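Long-range contact in cell wall surface anchor family protein (Streptococcus agalactiae serogroup V, PDB 3TW0), which is the adhesive tip pilin GBS104, whose von Willebrand factor A-type domain binds magnesium and probably attaches the pilus to host surfaces: residues L16-A28 and I124-Y138. The protein carries 2 engineered substitutions. Numbering follows the deposited sequence.
Sequences LLDNSNSMNNERA and IPKEAEHINGDRTLY. With MG (magnesium ion), chain E; ACT (acetate ion), chain F.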
ATOM      1  N   LEU A  16      12.188  -1.232   5.008  1.00 16.47           N
ATOM      2  CA  LEU A  16      10.898  -1.424   4.395  1.00 16.64           C
ATOM      3  C   LEU A  16      11.129  -1.680   2.928  1.00 16.10           C
ATOM      4  O   LEU A  16      11.656  -0.806   2.231  1.00 16.36           O
ATOM      5  CB  LEU A  16      10.013  -0.179   4.537  1.00 17.25           C
ATOM      6  CG  LEU A  16       9.119  -0.012   5.748  1.00 20.13           C
ATOM      7  CD1 LEU A  16       8.160   1.154   5.552  1.00 19.44           C
ATOM      8  CD2 LEU A  16       8.356  -1.306   6.039  1.00 21.25           C
ATOM      9  N   LEU A  17      10.774  -2.876   2.464  1.00 14.53           N
ATOM     10  CA  LEU A  17      10.963  -3.250   1.057  1.00 14.34           C
ATOM     11  C   LEU A  17       9.633  -3.482   0.345  1.00 14.29           C
ATOM     12  O   LEU A  17       8.902  -4.389   0.696  1.00 15.10           O
ATOM     13  CB  LEU A  17      11.886  -4.493   0.932  1.00 13.78           C
ATOM     14  CG  LEU A  17      12.155  -5.098  -0.452  1.00 14.78           C
ATOM     15  CD1 LEU A  17      12.751  -4.080  -1.409  1.00 17.14           C
ATOM     16  CD2 LEU A  17      13.014  -6.379  -0.373  1.00 14.21           C
ATOM     17  N   ASP A  18       9.354  -2.647  -0.654  1.00 14.52           N
ATOM     18  CA  ASP A  18       8.186  -2.715  -1.533  1.00 14.46           C
ATOM     19  C   ASP A  18       8.389  -3.912  -2.498  1.00 15.05           C
ATOM     20  O   ASP A  18       9.367  -3.966  -3.245  1.00 14.25           O
ATOM     21  CB  ASP A  18       8.112  -1.359  -2.272  1.00 13.63           C
ATOM     22  CG  ASP A  18       6.928  -1.233  -3.247  1.00 16.50           C
ATOM     23  OD1 ASP A  18       6.295  -2.251  -3.620  1.00 13.70           O
ATOM     24  OD2 ASP A  18       6.655  -0.089  -3.687  1.00 18.47           O
ATOM     25  N   ASN A  19       7.509  -4.905  -2.420  1.00 15.88           N
ATOM     26  CA  ASN A  19       7.572  -6.053  -3.326  1.00 15.86           C
ATOM     27  C   ASN A  19       6.268  -6.135  -4.101  1.00 16.53           C
ATOM     28  O   ASN A  19       5.808  -7.228  -4.466  1.00 17.12           O
ATOM     29  CB  ASN A  19       7.842  -7.347  -2.532  1.00 15.39           C
ATOM     30  CG  ASN A  19       8.261  -8.554  -3.417  1.00 16.44           C
ATOM     31  OD1 ASN A  19       9.163  -8.471  -4.275  1.00 18.74           O
ATOM     32  ND2 ASN A  19       7.659  -9.680  -3.145  1.00 13.20           N
ATOM     33  N   SER A  20       5.647  -4.984  -4.345  1.00 16.31           N
ATOM     34  CA  SER A  20       4.412  -4.992  -5.107  1.00 16.64           C
ATOM     35  C   SER A  20       4.624  -5.402  -6.598  1.00 16.69           C
ATOM     36  O   SER A  20       5.759  -5.444  -7.095  1.00 17.38           O
ATOM     37  CB  SER A  20       3.682  -3.667  -4.969  1.00 15.62           C
ATOM     38  OG  SER A  20       4.463  -2.591  -5.454  1.00 16.31           O
ATOM     39  N   ASN A  21       3.535  -5.719  -7.288  1.00 17.29           N
ATOM     40  CA  ASN A  21       3.597  -6.102  -8.712  1.00 18.66           C
ATOM     41  C   ASN A  21       4.254  -5.058  -9.600  1.00 19.18           C
ATOM     42  O   ASN A  21       4.960  -5.409 -10.563  1.00 18.65           O
ATOM     43  CB  ASN A  21       2.209  -6.422  -9.247  1.00 18.39           C
ATOM     44  CG  ASN A  21       1.592  -7.604  -8.558  1.00 18.89           C
ATOM     45  OD1 ASN A  21       2.299  -8.448  -7.983  1.00 20.65           O
ATOM     46  ND2 ASN A  21       0.261  -7.670  -8.576  1.00 17.25           N
ATOM     47  N   SER A  22       4.047  -3.773  -9.264  1.00 19.51           N
ATOM     48  CA  SER A  22       4.698  -2.692 -10.027  1.00 19.89           C
ATOM     49  C   SER A  22       6.228  -2.812  -9.957  1.00 19.94           C
ATOM     50  O   SER A  22       6.948  -2.221 -10.784  1.00 19.97           O
ATOM     51  CB  SER A  22       4.231  -1.308  -9.543  1.00 20.71           C
ATOM     52  OG  SER A  22       4.713  -1.017  -8.227  1.00 20.07           O
ATOM     53  N   MET A  23       6.735  -3.590  -8.987  1.00 19.83           N
ATOM     54  CA  MET A  23       8.181  -3.723  -8.844  1.00 19.46           C
ATOM     55  C   MET A  23       8.737  -4.866  -9.710  1.00 20.15           C
ATOM     56  O   MET A  23       9.951  -5.023  -9.793  1.00 19.63           O
ATOM     57  CB  MET A  23       8.591  -3.931  -7.368  1.00 19.38           C
ATOM     58  CG  MET A  23       8.186  -2.801  -6.431  1.00 17.65           C
ATOM     59  SD  MET A  23       9.196  -1.315  -6.592  1.00 17.17           S
ATOM     60  CE  MET A  23      10.736  -1.858  -5.907  1.00 16.13           C
ATOM     61  N   ASN A  24       7.870  -5.674 -10.329  1.00 21.48           N
ATOM     62  CA  ASN A  24       8.345  -6.735 -11.247  1.00 23.08           C
ATOM     63  C   ASN A  24       9.415  -6.187 -12.204  1.00 23.70           C
ATOM     64  O   ASN A  24       9.283  -5.063 -12.727  1.00 23.72           O
ATOM     65  CB  ASN A  24       7.190  -7.389 -12.003  1.00 23.43           C
ATOM     66  CG  ASN A  24       7.660  -8.439 -13.019  1.00 24.82           C
ATOM     67  OD1 ASN A  24       8.031  -8.108 -14.145  1.00 27.09           O
ATOM     68  ND2 ASN A  24       7.646  -9.696 -12.620  1.00 24.17           N
ATOM     69  N   ASN A  25      10.478  -6.965 -12.412  1.00 24.39           N
ATOM     70  CA  ASN A  25      11.659  -6.488 -13.164  1.00 25.11           C
ATOM     71  C   ASN A  25      11.394  -6.048 -14.627  1.00 25.56           C
ATOM     72  O   ASN A  25      12.088  -5.182 -15.155  1.00 24.11           O
ATOM     73  CB  ASN A  25      12.823  -7.505 -13.083  1.00 24.65           C
ATOM     74  CG  ASN A  25      13.432  -7.594 -11.686  1.00 23.05           C
ATOM     75  OD1 ASN A  25      13.702  -6.581 -11.043  1.00 19.83           O
ATOM     76  ND2 ASN A  25      13.655  -8.830 -11.211  1.00 23.49           N
ATOM     77  N   GLU A  26      10.373  -6.639 -15.246  1.00 27.30           N
ATOM     78  CA  GLU A  26       9.917  -6.247 -16.596  1.00 29.06           C
ATOM     79  C   GLU A  26       9.289  -4.844 -16.684  1.00 29.91           C
ATOM     80  O   GLU A  26       9.435  -4.169 -17.725  1.00 30.59           O
ATOM     81  CB  GLU A  26       8.922  -7.274 -17.143  1.00 29.40           C
ATOM     82  CG  GLU A  26       9.541  -8.644 -17.421  1.00 32.07           C
ATOM     83  CD  GLU A  26       8.610  -9.568 -18.175  1.00 34.75           C
ATOM     84  OE1 GLU A  26       9.100 -10.480 -18.867  1.00 39.22           O
ATOM     85  OE2 GLU A  26       7.388  -9.385 -18.089  1.00 36.32           O
ATOM     86  N   ARG A  27       8.613  -4.402 -15.608  1.00 29.69           N
ATOM     87  CA  ARG A  27       7.865  -3.118 -15.598  1.00 29.89           C
ATOM     88  C   ARG A  27       8.718  -1.918 -15.968  1.00 30.06           C
ATOM     89  O   ARG A  27       9.942  -1.939 -15.788  1.00 29.06           O
ATOM     90  CB  ARG A  27       7.224  -2.829 -14.223  1.00 29.82           C
ATOM     91  CG  ARG A  27       6.173  -3.834 -13.750  1.00 30.94           C
ATOM     92  CD  ARG A  27       4.856  -3.680 -14.534  1.00 34.86           C
ATOM     93  NE  ARG A  27       3.816  -4.585 -14.041  1.00 38.78           N
ATOM     94  CZ  ARG A  27       2.794  -4.211 -13.272  1.00 39.99           C
ATOM     95  NH1 ARG A  27       2.642  -2.937 -12.900  1.00 42.76           N
ATOM     96  NH2 ARG A  27       1.908  -5.112 -12.894  1.00 40.17           N
ATOM     97  N   ALA A  28       8.038  -0.859 -16.425  1.00 30.40           N
ATOM     98  CA  ALA A  28       8.679   0.373 -16.888  1.00 31.79           C
ATOM     99  C   ALA A  28       9.836   0.065 -17.823  1.00 32.31           C
ATOM    100  O   ALA A  28      10.962   0.513 -17.581  1.00 32.24           O
ATOM    101  CB  ALA A  28       9.161   1.224 -15.703  1.00 31.72           C
ATOM    102  N   ILE A 124      15.666 -11.723   1.239  1.00 18.96           N
ATOM    103  CA  ILE A 124      15.512 -10.566   0.369  1.00 18.50           C
ATOM    104  C   ILE A 124      15.120 -11.040  -1.048  1.00 19.09           C
ATOM    105  O   ILE A 124      15.932 -11.625  -1.743  1.00 19.20           O
ATOM    106  CB  ILE A 124      16.832  -9.737   0.312  1.00 18.66           C
ATOM    107  CG1 ILE A 124      17.142  -9.056   1.649  1.00 17.36           C
ATOM    108  CG2 ILE A 124      16.797  -8.676  -0.784  1.00 16.99           C
ATOM    109  CD1 ILE A 124      18.573  -8.538   1.711  1.00 15.21           C
ATOM    110  N   PRO A 125      13.874 -10.784  -1.486  1.00 19.88           N
ATOM    111  CA  PRO A 125      13.545 -11.119  -2.877  1.00 19.89           C
ATOM    112  C   PRO A 125      14.247 -10.189  -3.895  1.00 21.12           C
ATOM    113  O   PRO A 125      14.584  -9.029  -3.576  1.00 21.21           O
ATOM    114  CB  PRO A 125      12.042 -10.885  -2.928  1.00 19.96           C
ATOM    115  CG  PRO A 125      11.829  -9.732  -1.963  1.00 19.92           C
ATOM    116  CD  PRO A 125      12.755 -10.091  -0.806  1.00 19.27           C
ATOM    117  N   LYS A 126      14.433 -10.700  -5.117  1.00 21.25           N
ATOM    118  CA  LYS A 126      15.066  -9.976  -6.213  1.00 21.83           C
ATOM    119  C   LYS A 126      14.076  -9.895  -7.367  1.00 21.70           C
ATOM    120  O   LYS A 126      14.403  -9.436  -8.462  1.00 21.27           O
ATOM    121  CB  LYS A 126      16.350 -10.708  -6.656  1.00 22.04           C
ATOM    122  CG  LYS A 126      17.427 -10.850  -5.549  1.00 23.82           C
ATOM    123  CD  LYS A 126      18.144  -9.528  -5.301  1.00 28.03           C
ATOM    124  CE  LYS A 126      19.259  -9.649  -4.258  1.00 31.25           C
ATOM    125  NZ  LYS A 126      20.473 -10.306  -4.814  1.00 33.55           N
ATOM    126  N   GLU A 127      12.856 -10.358  -7.125  1.00 22.28           N
ATOM    127  CA  GLU A 127      11.820 -10.324  -8.150  1.00 22.27           C
ATOM    128  C   GLU A 127      10.481 -10.174  -7.452  1.00 22.42           C
ATOM    129  O   GLU A 127      10.367 -10.528  -6.278  1.00 21.41           O
ATOM    130  CB  GLU A 127      11.885 -11.611  -9.032  1.00 22.89           C
ATOM    131  CG  GLU A 127      10.917 -11.650 -10.241  1.00 22.84           C
ATOM    132  CD  GLU A 127      11.120 -10.491 -11.215  1.00 24.59           C
ATOM    133  OE1 GLU A 127      11.950 -10.610 -12.149  1.00 25.38           O
ATOM    134  OE2 GLU A 127      10.460  -9.443 -11.047  1.00 22.38           O
ATOM    135  N   ALA A 128       9.494  -9.631  -8.178  1.00 23.10           N
ATOM    136  CA  ALA A 128       8.088  -9.523  -7.742  1.00 23.57           C
ATOM    137  C   ALA A 128       7.158 -10.385  -8.645  1.00 24.54           C
ATOM    138  O   ALA A 128       7.606 -10.885  -9.685  1.00 24.99           O
ATOM    139  CB  ALA A 128       7.663  -8.059  -7.750  1.00 23.21           C
ATOM    140  N   GLU A 129       5.885 -10.560  -8.267  1.00 25.28           N
ATOM    141  CA  GLU A 129       4.963 -11.446  -9.023  1.00 25.93           C
ATOM    142  C   GLU A 129       4.635 -10.951 -10.425  1.00 26.44           C
ATOM    143  O   GLU A 129       4.662  -9.743 -10.702  1.00 24.93           O
ATOM    144  CB  GLU A 129       3.636 -11.715  -8.300  1.00 26.09           C
ATOM    145  CG  GLU A 129       3.698 -12.314  -6.889  1.00 27.96           C
ATOM    146  CD  GLU A 129       4.440 -13.630  -6.771  1.00 27.70           C
ATOM    147  OE1 GLU A 129       4.624 -14.366  -7.782  1.00 28.49           O
ATOM    148  OE2 GLU A 129       4.873 -13.914  -5.635  1.00 29.19           O
ATOM    149  N   HIS A 130       4.313 -11.918 -11.287  1.00 27.29           N
ATOM    150  CA  HIS A 130       4.028 -11.682 -12.696  1.00 29.10           C
ATOM    151  C   HIS A 130       2.615 -12.162 -12.987  1.00 29.80           C
ATOM    152  O   HIS A 130       2.212 -13.225 -12.523  1.00 29.28           O
ATOM    153  CB  HIS A 130       5.035 -12.440 -13.586  1.00 29.94           C
ATOM    154  CG  HIS A 130       4.988 -12.044 -15.035  1.00 31.93           C
ATOM    155  ND1 HIS A 130       6.125 -11.861 -15.794  1.00 35.01           N
ATOM    156  CD2 HIS A 130       3.944 -11.786 -15.859  1.00 34.18           C
ATOM    157  CE1 HIS A 130       5.784 -11.512 -17.023  1.00 36.09           C
ATOM    158  NE2 HIS A 130       4.466 -11.442 -17.086  1.00 35.59           N
ATOM    159  N   ILE A 131       1.872 -11.365 -13.754  1.00 31.17           N
ATOM    160  CA  ILE A 131       0.479 -11.674 -14.110  1.00 32.76           C
ATOM    161  C   ILE A 131       0.347 -13.082 -14.732  1.00 33.34           C
ATOM    162  O   ILE A 131      -0.717 -13.705 -14.637  1.00 33.50           O
ATOM    163  CB  ILE A 131      -0.128 -10.555 -15.034  1.00 33.44           C
ATOM    164  CG1 ILE A 131      -1.652 -10.723 -15.219  1.00 35.30           C
ATOM    165  CG2 ILE A 131       0.604 -10.481 -16.383  1.00 33.90           C
ATOM    166  CD1 ILE A 131      -2.350  -9.438 -15.705  1.00 36.94           C
ATOM    167  N   ASN A 132       1.443 -13.567 -15.328  1.00 33.60           N
ATOM    168  CA  ASN A 132       1.553 -14.927 -15.887  1.00 34.42           C
ATOM    169  C   ASN A 132       2.409 -15.948 -15.060  1.00 34.48           C
ATOM    170  O   ASN A 132       2.608 -17.101 -15.475  1.00 35.72           O
ATOM    171  CB  ASN A 132       2.011 -14.851 -17.359  1.00 34.05           C
ATOM    172  CG  ASN A 132       1.017 -14.071 -18.247  1.00 34.87           C
ATOM    173  OD1 ASN A 132      -0.187 -14.063 -17.999  1.00 33.63           O
ATOM    174  ND2 ASN A 132       1.531 -13.417 -19.283  1.00 35.53           N
ATOM    175  N   GLY A 133       2.886 -15.551 -13.883  1.00 33.95           N
ATOM    176  CA  GLY A 133       3.601 -16.481 -12.998  1.00 32.58           C
ATOM    177  C   GLY A 133       2.628 -17.152 -12.042  1.00 32.31           C
ATOM    178  O   GLY A 133       1.711 -17.836 -12.476  1.00 31.56           O
ATOM    179  N   ASP A 134       2.821 -16.939 -10.737  1.00 31.43           N
ATOM    180  CA  ASP A 134       1.825 -17.307  -9.731  1.00 31.80           C
ATOM    181  C   ASP A 134       0.641 -16.309  -9.752  1.00 31.74           C
ATOM    182  O   ASP A 134       0.757 -15.188  -9.226  1.00 31.70           O
ATOM    183  CB  ASP A 134       2.484 -17.342  -8.339  1.00 32.01           C
ATOM    184  CG  ASP A 134       1.610 -18.026  -7.283  1.00 33.75           C
ATOM    185  OD1 ASP A 134       0.355 -17.962  -7.387  1.00 32.54           O
ATOM    186  OD2 ASP A 134       2.191 -18.627  -6.339  1.00 35.57           O
ATOM    187  N   ARG A 135      -0.483 -16.702 -10.370  1.00 31.29           N
ATOM    188  CA  ARG A 135      -1.642 -15.790 -10.531  1.00 31.16           C
ATOM    189  C   ARG A 135      -2.408 -15.579  -9.229  1.00 28.95           C
ATOM    190  O   ARG A 135      -3.146 -14.608  -9.077  1.00 29.22           O
ATOM    191  CB  ARG A 135      -2.623 -16.285 -11.603  1.00 32.35           C
ATOM    192  CG  ARG A 135      -2.156 -16.067 -13.033  1.00 36.62           C
ATOM    193  CD  ARG A 135      -3.305 -16.209 -14.035  1.00 43.20           C
ATOM    194  NE  ARG A 135      -2.903 -17.125 -15.107  1.00 49.68           N
ATOM    195  CZ  ARG A 135      -2.379 -16.757 -16.282  1.00 52.61           C
ATOM    196  NH1 ARG A 135      -2.203 -15.468 -16.580  1.00 53.13           N
ATOM    197  NH2 ARG A 135      -2.029 -17.687 -17.170  1.00 53.70           N
ATOM    198  N   THR A 136      -2.244 -16.505  -8.304  1.00 26.76           N
ATOM    199  CA  THR A 136      -2.847 -16.369  -6.995  1.00 25.25           C
ATOM    200  C   THR A 136      -2.117 -15.307  -6.150  1.00 23.61           C
ATOM    201  O   THR A 136      -2.764 -14.444  -5.572  1.00 22.75           O
ATOM    202  CB  THR A 136      -2.971 -17.739  -6.301  1.00 25.23           C
ATOM    203  OG1 THR A 136      -3.837 -18.544  -7.099  1.00 25.75           O
ATOM    204  CG2 THR A 136      -3.608 -17.621  -4.905  1.00 24.69           C
ATOM    205  N   LEU A 137      -0.788 -15.349  -6.135  1.00 22.19           N
ATOM    206  CA  LEU A 137       0.007 -14.455  -5.276  1.00 21.62           C
ATOM    207  C   LEU A 137       0.129 -13.090  -5.940  1.00 20.87           C
ATOM    208  O   LEU A 137       0.380 -12.094  -5.289  1.00 20.19           O
ATOM    209  CB  LEU A 137       1.383 -15.058  -4.989  1.00 22.26           C
ATOM    210  CG  LEU A 137       1.427 -16.145  -3.901  1.00 23.38           C
ATOM    211  CD1 LEU A 137       2.873 -16.650  -3.681  1.00 27.18           C
ATOM    212  CD2 LEU A 137       0.897 -15.581  -2.613  1.00 24.34           C
ATOM    213  N   TYR A 138      -0.060 -13.068  -7.253  1.00 19.93           N
ATOM    214  CA  TYR A 138      -0.186 -11.833  -7.999  1.00 20.25           C
ATOM    215  C   TYR A 138      -1.325 -10.974  -7.434  1.00 19.46           C
ATOM    216  O   TYR A 138      -1.228  -9.754  -7.463  1.00 19.39           O
ATOM    217  CB  TYR A 138      -0.461 -12.111  -9.492  1.00 20.57           C
ATOM    218  CG  TYR A 138      -0.534 -10.842 -10.328  1.00 22.38           C
ATOM    219  CD1 TYR A 138       0.634 -10.216 -10.771  1.00 23.16           C
ATOM    220  CD2 TYR A 138      -1.763 -10.272 -10.664  1.00 23.43           C
ATOM    221  CE1 TYR A 138       0.582  -9.079 -11.525  1.00 24.64           C
ATOM    222  CE2 TYR A 138      -1.828  -9.119 -11.428  1.00 24.54           C
ATOM    223  CZ  TYR A 138      -0.644  -8.524 -11.840  1.00 25.65           C
ATOM    224  OH  TYR A 138      -0.673  -7.376 -12.595  1.00 27.00           O
TER
HETATM  225 MG    MG E 701       3.547  -1.116  -6.419  1.00 20.16          MG
HETATM  226  C   ACT F 702       0.884  -2.414  -7.359  1.00 17.37           C
HETATM  227  O   ACT F 702       2.122  -2.311  -7.390  1.00 16.64           O
HETATM  228  OXT ACT F 702       0.329  -1.700  -6.494  1.00 15.99           O
HETATM  229  CH3 ACT F 702       0.104  -3.339  -8.283  1.00 17.40           C
HETATM  230  O   HOH W   1       4.940   0.015  -5.718  1.00 18.47           O
HETATM  231  O   HOH W   2       4.128  -8.801  -6.028  1.00 22.47           O
HETATM  232  O   HOH W   3       4.016  -7.669 -11.923  1.00 23.49           O
HETATM  233  O   HOH W   4       2.581   0.686  -7.266  1.00 16.47           O
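N21, between the serine ligands S20 and S22 in the chain, reaches across to Y138. Its CB lies 3.9 Å from Y138 CE1, and from there CG comes over the ring, its amide stacked almost parallel to it, 4° between the planes. The tip then divides: OD1 rests on E129 CB and accepts from a water that also donates to N19 O, while ND2 sits over the ring centre. That ND2 donates to Y138 O at 2.8 Å, nearly straight at 172°, on a carbonyl lone pair and in the amide plane. Ring and carbonyl of one tyrosine thus fix the amide's rotation.

Further along, E127 turns back on itself: CG is anti to the backbone N, but the bend at chi2 (59°) brings the carboxylate round to N25. OE2 takes N25 N on its syn lone pair at 2.8 Å and its own neighbour A128 N at 3.0 Å. N25 ND2 bonds to K126 O in the carbonyl plane, 2.9 Å away, and N25 OD1 accepts from L35 N. N24 ND2 meets A128 O from above the carbonyl plane, and A128 CB packs at 3.3 Å from S20 O. At the other end, L17 CD2 packs against P125 CD, 3.7 Å away.

D18, S20 and S22 form the DxSxS start of a metal ion-dependent adhesion site; S20 OG and S22 OG bind the magnesium with T143, D18 acts through a water, and an acetate supplies another oxygen. The 124-138 loop contributes no ligand here. Its bonds hold 21-25, and the one from N21 to Y138 O probably steadies the backbone that presents both serines.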